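Molinate hydrolase (Gulosibacter molinativorax, PDB 4UB9) hydrolyses the thiocarbamate pesticide molinate as a zinc-binding member of the amidohydrolase family. Local coordinates at residues H355-D358 with V359-I362; I311-E314 with T315-L319; K411-D414 with P415-I419. One frame throughout, in Å; residues are numbered along the deposited sequence.

Contact 1: residues H355-D358 with V359-I362; sequences HEND and VRMI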
ATOM      1  N   HIS A 355      13.095 -24.119 -15.162  1.00 33.20           N
ATOM      2  CA  HIS A 355      12.573 -25.322 -15.811  1.00 35.09           C
ATOM      3  C   HIS A 355      13.722 -25.975 -16.580  1.00 32.74           C
ATOM      4  O   HIS A 355      13.921 -27.186 -16.482  1.00 36.09           O
ATOM      5  CB  HIS A 355      11.382 -24.970 -16.737  1.00 34.82           C
ATOM      6  CG  HIS A 355      11.088 -25.996 -17.785  1.00 34.70           C
ATOM      7  ND1 HIS A 355      10.322 -27.128 -17.534  1.00 36.99           N
ATOM      8  CD2 HIS A 355      11.479 -26.087 -19.071  1.00 33.33           C
ATOM      9  CE1 HIS A 355      10.251 -27.866 -18.626  1.00 33.19           C
ATOM     10  NE2 HIS A 355      10.946 -27.258 -19.570  1.00 36.42           N
ATOM     11  N   GLU A 356      14.428 -25.177 -17.359  1.00 33.72           N
ATOM     12  CA  GLU A 356      15.590 -25.664 -18.138  1.00 37.75           C
ATOM     13  C   GLU A 356      16.698 -26.217 -17.275  1.00 33.38           C
ATOM     14  O   GLU A 356      17.378 -27.157 -17.658  1.00 39.11           O
ATOM     15  CB  GLU A 356      16.149 -24.558 -19.010  1.00 43.26           C
ATOM     16  CG  GLU A 356      15.223 -24.211 -20.175  1.00 51.24           C
ATOM     17  CD  GLU A 356      15.421 -22.787 -20.702  1.00 57.67           C
ATOM     18  OE1 GLU A 356      16.417 -22.132 -20.353  1.00 60.84           O
ATOM     19  OE2 GLU A 356      14.559 -22.313 -21.471  1.00 65.11           O
ATOM     20  N   ASN A 357      16.873 -25.634 -16.098  1.00 35.20           N
ATOM     21  CA  ASN A 357      17.823 -26.172 -15.110  1.00 35.15           C
ATOM     22  C   ASN A 357      17.394 -27.558 -14.696  1.00 36.82           C
ATOM     23  O   ASN A 357      18.197 -28.468 -14.644  1.00 39.24           O
ATOM     24  CB  ASN A 357      17.870 -25.316 -13.848  1.00 35.71           C
ATOM     25  CG  ASN A 357      18.598 -23.981 -14.040  1.00 35.19           C
ATOM     26  OD1 ASN A 357      19.422 -23.810 -14.939  1.00 33.44           O
ATOM     27  ND2 ASN A 357      18.344 -23.060 -13.121  1.00 35.99           N
ATOM     28  N   ASP A 358      16.105 -27.694 -14.401  1.00 37.77           N
ATOM     29  CA  ASP A 358      15.546 -28.981 -13.988  1.00 39.02           C
ATOM     30  C   ASP A 358      15.848 -30.031 -15.063  1.00 37.48           C
ATOM     31  O   ASP A 358      16.262 -31.153 -14.768  1.00 36.19           O
ATOM     32  CB  ASP A 358      14.038 -28.884 -13.747  1.00 44.80           C
ATOM     33  CG  ASP A 358      13.675 -28.194 -12.427  1.00 47.68           C
ATOM     34  OD1 ASP A 358      14.538 -28.124 -11.521  1.00 44.89           O
ATOM     35  OD2 ASP A 358      12.502 -27.739 -12.292  1.00 51.77           O
ATOM     36  N   VAL A 359      15.625 -29.656 -16.319  1.00 33.64           N
ATOM     37  CA  VAL A 359      15.808 -30.570 -17.429  1.00 34.19           C
ATOM     38  C   VAL A 359      17.257 -31.045 -17.522  1.00 35.42           C
ATOM     39  O   VAL A 359      17.523 -32.234 -17.697  1.00 37.29           O
ATOM     40  CB  VAL A 359      15.418 -29.905 -18.769  1.00 34.30           C
ATOM     41  CG1 VAL A 359      15.894 -30.760 -19.956  1.00 35.17           C
ATOM     42  CG2 VAL A 359      13.921 -29.727 -18.874  1.00 31.40           C
ATOM     43  N   ARG A 360      18.175 -30.086 -17.457  1.00 37.37           N
ATOM     44  CA  ARG A 360      19.609 -30.378 -17.559  1.00 33.04           C
ATOM     45  C   ARG A 360      20.114 -31.182 -16.370  1.00 37.00           C
ATOM     46  O   ARG A 360      20.983 -32.046 -16.521  1.00 37.23           O
ATOM     47  CB  ARG A 360      20.407 -29.115 -17.723  1.00 34.24           C
ATOM     48  CG  ARG A 360      20.125 -28.450 -19.063  1.00 35.46           C
ATOM     49  CD  ARG A 360      20.744 -27.061 -19.153  1.00 36.23           C
ATOM     50  NE  ARG A 360      22.149 -27.114 -18.762  1.00 36.90           N
ATOM     51  CZ  ARG A 360      22.786 -26.251 -17.989  1.00 35.58           C
ATOM     52  NH1 ARG A 360      22.184 -25.195 -17.448  1.00 40.97           N
ATOM     53  NH2 ARG A 360      24.041 -26.477 -17.738  1.00 41.40           N
ATOM     54  N   MET A 361      19.533 -30.968 -15.202  1.00 31.50           N
ATOM     55  CA  MET A 361      19.934 -31.747 -14.058  1.00 32.71           C
ATOM     56  C   MET A 361      19.553 -33.214 -14.235  1.00 34.38           C
ATOM     57  O   MET A 361      20.282 -34.133 -13.843  1.00 39.00           O
ATOM     58  CB  MET A 361      19.314 -31.198 -12.794  1.00 31.92           C
ATOM     59  CG  MET A 361      19.786 -29.806 -12.491  1.00 36.45           C
ATOM     60  SD  MET A 361      21.238 -29.717 -11.426  1.00 44.80           S
ATOM     61  CE  MET A 361      20.479 -30.149  -9.840  1.00 39.26           C
ATOM     62  N   ILE A 362      18.350 -33.420 -14.719  1.00 35.72           N
ATOM     63  CA  ILE A 362      17.819 -34.750 -14.913  1.00 36.41           C
ATOM     64  C   ILE A 362      18.692 -35.452 -15.940  1.00 37.95           C
ATOM     65  O   ILE A 362      19.114 -36.573 -15.731  1.00 36.86           O
ATOM     66  CB  ILE A 362      16.363 -34.692 -15.420  1.00 38.43           C
ATOM     67  CG1 ILE A 362      15.409 -34.368 -14.275  1.00 35.53           C
ATOM     68  CG2 ILE A 362      15.929 -36.021 -16.081  1.00 39.25           C
ATOM     69  CD1 ILE A 362      14.103 -33.726 -14.721  1.00 38.64           C
TER
HETATM   70  O   HOH W   1      19.487 -24.213 -17.585  1.00 38.52           O
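One methyl of V359 lies over a face of the imidazole of H355, four residues back. V359 CG2 stands 4.2 Å from the centroid of the H355 ring, 24° off the normal, a CH-pi contact displaced toward the rim, where it comes 3.9 Å from H355 NE2. CG2 sits beside V359's own N, opposite the carbonyl carbon (CG1 at chi1 168°), which brings this methyl to the ring. The other imidazole nitrogen, H355 ND1, is hydrogen-bonded to K411 NZ, which is likely to restrict rotation of the ring.

N357 and R360 cross at an angle, their amide and guanidinium planes 62° apart, joined through a water that donates to N357 OD1 at 2.7 Å and accepts from R360 NH1 at 2.9 Å, in the guanidinium plane at its edge. N357 OD1 also accepts from I311 N and R360 NH1 donates to I311 O, tying both ends to one residue; N357 ND2 donates to T304 O. M361 N donates to N357 O at 2.9 Å, an i to i+4 bond.

D358 is buried, its OD1 hydrogen-bonded to T304 OG1. Helix 353-363 rests M361 on L319 of helix 313-322 and on S326 of strand 326-328, while D358 touches V328 of that strand.

Contact 2: residues I311-E314 with T315-L319; sequences IPEE and TIEKL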
ATOM      1  N   ILE A 311      22.270 -22.669 -14.764  1.00 31.80           N
ATOM      2  CA  ILE A 311      23.308 -23.307 -14.003  1.00 33.95           C
ATOM      3  C   ILE A 311      24.493 -23.644 -14.926  1.00 36.84           C
ATOM      4  O   ILE A 311      24.301 -24.283 -15.926  1.00 34.49           O
ATOM      5  CB  ILE A 311      22.826 -24.587 -13.343  1.00 36.86           C
ATOM      6  CG1 ILE A 311      21.762 -24.263 -12.310  1.00 41.16           C
ATOM      7  CG2 ILE A 311      23.995 -25.284 -12.671  1.00 39.26           C
ATOM      8  CD1 ILE A 311      21.195 -25.484 -11.619  1.00 40.42           C
ATOM      9  N   PRO A 312      25.705 -23.194 -14.592  1.00 37.96           N
ATOM     10  CA  PRO A 312      26.853 -23.516 -15.430  1.00 35.72           C
ATOM     11  C   PRO A 312      27.252 -24.961 -15.345  1.00 35.56           C
ATOM     12  O   PRO A 312      27.020 -25.655 -14.335  1.00 38.30           O
ATOM     13  CB  PRO A 312      27.983 -22.661 -14.862  1.00 35.90           C
ATOM     14  CG  PRO A 312      27.357 -21.761 -13.832  1.00 37.50           C
ATOM     15  CD  PRO A 312      26.081 -22.423 -13.400  1.00 36.09           C
ATOM     16  N   GLU A 313      27.883 -25.400 -16.414  1.00 36.85           N
ATOM     17  CA  GLU A 313      28.330 -26.778 -16.559  1.00 39.36           C
ATOM     18  C   GLU A 313      29.216 -27.190 -15.398  1.00 36.31           C
ATOM     19  O   GLU A 313      29.080 -28.265 -14.838  1.00 44.15           O
ATOM     20  CB  GLU A 313      29.025 -26.931 -17.912  1.00 42.56           C
ATOM     21  CG  GLU A 313      28.851 -28.308 -18.526  1.00 51.87           C
ATOM     22  CD  GLU A 313      27.397 -28.802 -18.574  1.00 58.10           C
ATOM     23  OE1 GLU A 313      26.540 -28.159 -19.219  1.00 56.16           O
ATOM     24  OE2 GLU A 313      27.109 -29.872 -17.994  1.00 65.84           O
ATOM     25  N   GLU A 314      30.108 -26.299 -15.009  1.00 35.75           N
ATOM     26  CA  GLU A 314      31.064 -26.557 -13.935  1.00 41.52           C
ATOM     27  C   GLU A 314      30.371 -26.946 -12.619  1.00 39.83           C
ATOM     28  O   GLU A 314      30.848 -27.787 -11.868  1.00 43.27           O
ATOM     29  CB  GLU A 314      31.929 -25.296 -13.763  1.00 54.92           C
ATOM     30  CG  GLU A 314      32.945 -25.391 -12.653  1.00 66.77           C
ATOM     31  CD  GLU A 314      33.419 -24.076 -12.026  1.00 77.57           C
ATOM     32  OE1 GLU A 314      33.870 -23.198 -12.796  1.00 77.36           O
ATOM     33  OE2 GLU A 314      33.396 -23.952 -10.757  1.00 82.88           O
ATOM     34  N   THR A 315      29.230 -26.323 -12.363  1.00 35.80           N
ATOM     35  CA  THR A 315      28.475 -26.571 -11.156  1.00 30.92           C
ATOM     36  C   THR A 315      27.821 -27.944 -11.229  1.00 33.89           C
ATOM     37  O   THR A 315      27.794 -28.676 -10.234  1.00 36.45           O
ATOM     38  CB  THR A 315      27.386 -25.524 -10.921  1.00 29.41           C
ATOM     39  OG1 THR A 315      27.963 -24.229 -10.870  1.00 31.71           O
ATOM     40  CG2 THR A 315      26.641 -25.773  -9.619  1.00 28.08           C
ATOM     41  N   ILE A 316      27.285 -28.298 -12.384  1.00 32.66           N
ATOM     42  CA  ILE A 316      26.708 -29.631 -12.525  1.00 34.53           C
ATOM     43  C   ILE A 316      27.785 -30.661 -12.311  1.00 36.41           C
ATOM     44  O   ILE A 316      27.567 -31.691 -11.636  1.00 38.79           O
ATOM     45  CB  ILE A 316      26.050 -29.809 -13.886  1.00 38.19           C
ATOM     46  CG1 ILE A 316      24.715 -29.052 -13.911  1.00 41.34           C
ATOM     47  CG2 ILE A 316      25.807 -31.271 -14.165  1.00 42.79           C
ATOM     48  CD1 ILE A 316      24.063 -28.984 -15.273  1.00 40.17           C
ATOM     49  N   GLU A 317      28.967 -30.405 -12.866  1.00 37.68           N
ATOM     50  CA  GLU A 317      30.102 -31.351 -12.710  1.00 42.59           C
ATOM     51  C   GLU A 317      30.553 -31.528 -11.266  1.00 35.32           C
ATOM     52  O   GLU A 317      30.844 -32.631 -10.820  1.00 35.49           O
ATOM     53  CB  GLU A 317      31.277 -30.933 -13.589  1.00 54.25           C
ATOM     54  CG  GLU A 317      31.081 -31.354 -15.043  1.00 67.60           C
ATOM     55  CD  GLU A 317      31.842 -30.421 -15.990  1.00 83.13           C
ATOM     56  OE1 GLU A 317      31.425 -30.294 -17.154  1.00 87.40           O
ATOM     57  OE2 GLU A 317      32.854 -29.798 -15.565  1.00 89.67           O
ATOM     58  N   LYS A 318      30.507 -30.457 -10.502  1.00 35.66           N
ATOM     59  CA  LYS A 318      30.741 -30.586  -9.051  1.00 38.07           C
ATOM     60  C   LYS A 318      29.718 -31.486  -8.354  1.00 41.36           C
ATOM     61  O   LYS A 318      30.050 -32.221  -7.425  1.00 39.29           O
ATOM     62  CB  LYS A 318      30.697 -29.247  -8.359  1.00 37.54           C
ATOM     63  CG  LYS A 318      31.829 -28.320  -8.702  1.00 39.03           C
ATOM     64  CD  LYS A 318      31.910 -27.185  -7.694  1.00 41.34           C
ATOM     65  CE  LYS A 318      32.787 -26.044  -8.182  1.00 40.97           C
ATOM     66  NZ  LYS A 318      33.050 -25.107  -7.047  1.00 45.77           N
ATOM     67  N   LEU A 319      28.466 -31.389  -8.773  1.00 37.89           N
ATOM     68  CA  LEU A 319      27.420 -32.186  -8.150  1.00 37.59           C
ATOM     69  C   LEU A 319      27.677 -33.667  -8.428  1.00 38.88           C
ATOM     70  O   LEU A 319      27.495 -34.535  -7.554  1.00 39.92           O
ATOM     71  CB  LEU A 319      26.032 -31.801  -8.685  1.00 37.23           C
ATOM     72  CG  LEU A 319      25.466 -30.467  -8.192  1.00 35.09           C
ATOM     73  CD1 LEU A 319      24.223 -30.071  -8.971  1.00 32.89           C
ATOM     74  CD2 LEU A 319      25.128 -30.524  -6.715  1.00 35.03           C
TER
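E314 and K318 are brought together by two extended chains: E314 sets CG opposite its own N (chi1 178°), whereas K318 starts beside its N (chi1 -68°) and then runs straight. They lie side by side and point the same way, with E314 OE2 3.4 Å from K318 CE. The salt bridge from E314 OE2 to K318 NZ is long at 3.9 Å; K318 NZ also has a hydrogen bond to N290 OD1 and a salt bridge to E294 OE2, which is consistent with a secondary role for E314.

E313 crosses E317 at about a right angle. E313 CG meets E317 OE1 at 3.5 Å, and 4.4 Å separates E313 OE2 from E317 OE1; this closeness of like charges is likely to be mildly unfavourable, perhaps eased by the long, weak ion pair of E313 OE1 with R360 NH2.

On the buried side, I311 CG2 reaches T315 CB at 3.8 Å and I316 CG1 at 4.0 Å, crossing both side chains nearly perpendicularly. P312 occupies the N-cap position, and its carbonyl O receives I316 N at 3.3 Å in the carbonyl plane, and also a weak bond from T315 N.

This first turn of helix 313-322 packs between two helices: T315 touches L289 and I293 and P312 touches L286, all of helix 286-294, while I316 leans on R360 of helix 353-363.

Contact 3: residues K411-D414 with P415-I419; sequences KGMD and PMAAI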
ATOM      1  N   LYS A 411       9.684 -33.951 -17.937  1.00 32.50           N
ATOM      2  CA  LYS A 411      10.941 -33.328 -18.319  1.00 36.36           C
ATOM      3  C   LYS A 411      12.011 -34.336 -18.687  1.00 35.91           C
ATOM      4  O   LYS A 411      13.162 -33.970 -18.840  1.00 39.82           O
ATOM      5  CB  LYS A 411      11.476 -32.478 -17.171  1.00 37.43           C
ATOM      6  CG  LYS A 411      10.603 -31.284 -16.851  1.00 35.12           C
ATOM      7  CD  LYS A 411      11.137 -30.584 -15.617  1.00 40.38           C
ATOM      8  CE  LYS A 411      10.022 -30.057 -14.739  1.00 39.15           C
ATOM      9  NZ  LYS A 411       9.353 -28.919 -15.371  1.00 35.44           N
ATOM     10  N   GLY A 412      11.653 -35.613 -18.742  1.00 34.81           N
ATOM     11  CA  GLY A 412      12.594 -36.661 -19.198  1.00 32.25           C
ATOM     12  C   GLY A 412      13.112 -37.578 -18.112  1.00 33.50           C
ATOM     13  O   GLY A 412      13.914 -38.442 -18.372  1.00 33.78           O
ATOM     14  N   MET A 413      12.643 -37.422 -16.889  1.00 33.59           N
ATOM     15  CA  MET A 413      13.133 -38.296 -15.868  1.00 31.71           C
ATOM     16  C   MET A 413      12.554 -39.674 -16.088  1.00 34.46           C
ATOM     17  O   MET A 413      11.416 -39.843 -16.479  1.00 34.06           O
ATOM     18  CB  MET A 413      12.781 -37.820 -14.464  1.00 32.02           C
ATOM     19  CG  MET A 413      13.699 -38.393 -13.378  1.00 33.99           C
ATOM     20  SD  MET A 413      13.312 -37.808 -11.713  1.00 38.44           S
ATOM     21  CE  MET A 413      14.807 -38.221 -10.835  1.00 38.79           C
ATOM     22  N   ASP A 414      13.386 -40.670 -15.817  1.00 35.90           N
ATOM     23  CA  ASP A 414      12.981 -42.027 -15.852  1.00 35.07           C
ATOM     24  C   ASP A 414      11.995 -42.308 -14.708  1.00 37.80           C
ATOM     25  O   ASP A 414      12.306 -42.031 -13.557  1.00 40.96           O
ATOM     26  CB  ASP A 414      14.222 -42.932 -15.726  1.00 35.15           C
ATOM     27  CG  ASP A 414      13.852 -44.406 -15.694  1.00 43.19           C
ATOM     28  OD1 ASP A 414      13.334 -44.892 -16.735  1.00 48.28           O
ATOM     29  OD2 ASP A 414      14.094 -45.107 -14.668  1.00 44.59           O
ATOM     30  N   PRO A 415      10.898 -43.023 -14.989  1.00 34.79           N
ATOM     31  CA  PRO A 415       9.965 -43.348 -13.919  1.00 33.43           C
ATOM     32  C   PRO A 415      10.559 -44.018 -12.710  1.00 34.00           C
ATOM     33  O   PRO A 415      10.143 -43.738 -11.582  1.00 32.16           O
ATOM     34  CB  PRO A 415       8.944 -44.292 -14.598  1.00 33.00           C
ATOM     35  CG  PRO A 415       8.922 -43.832 -16.009  1.00 36.33           C
ATOM     36  CD  PRO A 415      10.348 -43.364 -16.314  1.00 36.33           C
ATOM     37  N   MET A 416      11.467 -44.958 -12.917  1.00 33.20           N
ATOM     38  CA  MET A 416      12.068 -45.638 -11.760  1.00 33.12           C
ATOM     39  C   MET A 416      12.877 -44.628 -10.907  1.00 31.41           C
ATOM     40  O   MET A 416      12.883 -44.689  -9.685  1.00 33.31           O
ATOM     41  CB  MET A 416      12.978 -46.793 -12.186  1.00 33.73           C
ATOM     42  CG  MET A 416      13.548 -47.570 -10.999  1.00 36.14           C
ATOM     43  SD  MET A 416      12.217 -48.403 -10.121  1.00 44.18           S
ATOM     44  CE  MET A 416      12.971 -49.260  -8.773  1.00 47.09           C
ATOM     45  N   ALA A 417      13.619 -43.770 -11.581  1.00 28.92           N
ATOM     46  CA  ALA A 417      14.447 -42.781 -10.885  1.00 31.47           C
ATOM     47  C   ALA A 417      13.542 -41.765 -10.092  1.00 35.96           C
ATOM     48  O   ALA A 417      13.862 -41.369  -8.983  1.00 35.47           O
ATOM     49  CB  ALA A 417      15.357 -42.061 -11.869  1.00 29.82           C
ATOM     50  N   ALA A 418      12.430 -41.367 -10.695  1.00 32.52           N
ATOM     51  CA  ALA A 418      11.427 -40.596 -10.007  1.00 34.66           C
ATOM     52  C   ALA A 418      10.907 -41.274  -8.744  1.00 37.17           C
ATOM     53  O   ALA A 418      10.702 -40.627  -7.724  1.00 34.40           O
ATOM     54  CB  ALA A 418      10.250 -40.279 -10.929  1.00 36.44           C
ATOM     55  N   ILE A 419      10.666 -42.572  -8.807  1.00 34.64           N
ATOM     56  CA  ILE A 419      10.150 -43.281  -7.626  1.00 31.58           C
ATOM     57  C   ILE A 419      11.183 -43.287  -6.550  1.00 33.06           C
ATOM     58  O   ILE A 419      10.858 -43.177  -5.373  1.00 35.87           O
ATOM     59  CB  ILE A 419       9.735 -44.722  -7.957  1.00 31.61           C
ATOM     60  CG1 ILE A 419       8.487 -44.685  -8.841  1.00 33.25           C
ATOM     61  CG2 ILE A 419       9.414 -45.512  -6.691  1.00 31.05           C
ATOM     62  CD1 ILE A 419       8.164 -45.987  -9.536  1.00 35.00           C
TER
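M413 and D414 meet the first turn of helix 415-421 at an N-cap, with D414 as the cap residue and P415 as the first residue of the helix. The carboxylate reaches forward to the first N-H groups of that turn: D414 OD2 accepts from M416 N at 3.2 Å and from A417 N at 3.4 Å. Both bonds are weak, the first because it is bent to 124° at the hydrogen. The same oxygen also lies against M416 CB. Its place follows from the D414 side chain, whose CG is swung away from its N to lie beside the carbonyl carbon (chi1 177°).

Next to the cap, M413 stretches its extended chain along the helix start, so that its thioether meets two successive alanines: M413 SD is 4.0 Å from A418 CB, and M413 CE is 4.0 Å from A417 CB. Cutting M413 back to an alanine would probably open a gap beside A417 and A418, the thioether that fills it being gone.

Further out, M413 also packs on M408 of helix 400-410 and on I362 of helix 353-363, and A418 rests on M405 and V409. The loop leaves helix 400-410 through a Schellman motif: G412, at positive phi, is its C-prime residue, with M413 N bonded to M408 O and G412 N to V409 O. One helix thus closes a few residues before the next is capped. The new helix takes up its regular pattern at the cap residue itself, with A418 N donating to D414 O at 2.9 Å and 171°, almost straight.

Along the chain, contact 2 comes first, then contact 1, then contact 3, all within the part of the chain that belongs to the amidohydrolase family, one of the TIM-barrel families. Contact 1 lies between the others: its centre is 12 Å from that of contact 2 and 13 Å from that of contact 3. Contacts 2 and 3 are 21 Å apart by centres and do not touch. The helix of contact 1, 353-363, touches both neighbours, meeting contact 3 also where I362 CD1 lies 3.8 Å from K411 CB. It therefore joins helix 313-322 to the loop before helix 415-421, and D358 lies about 8 Å from the zinc ligand H302, measured between side chains.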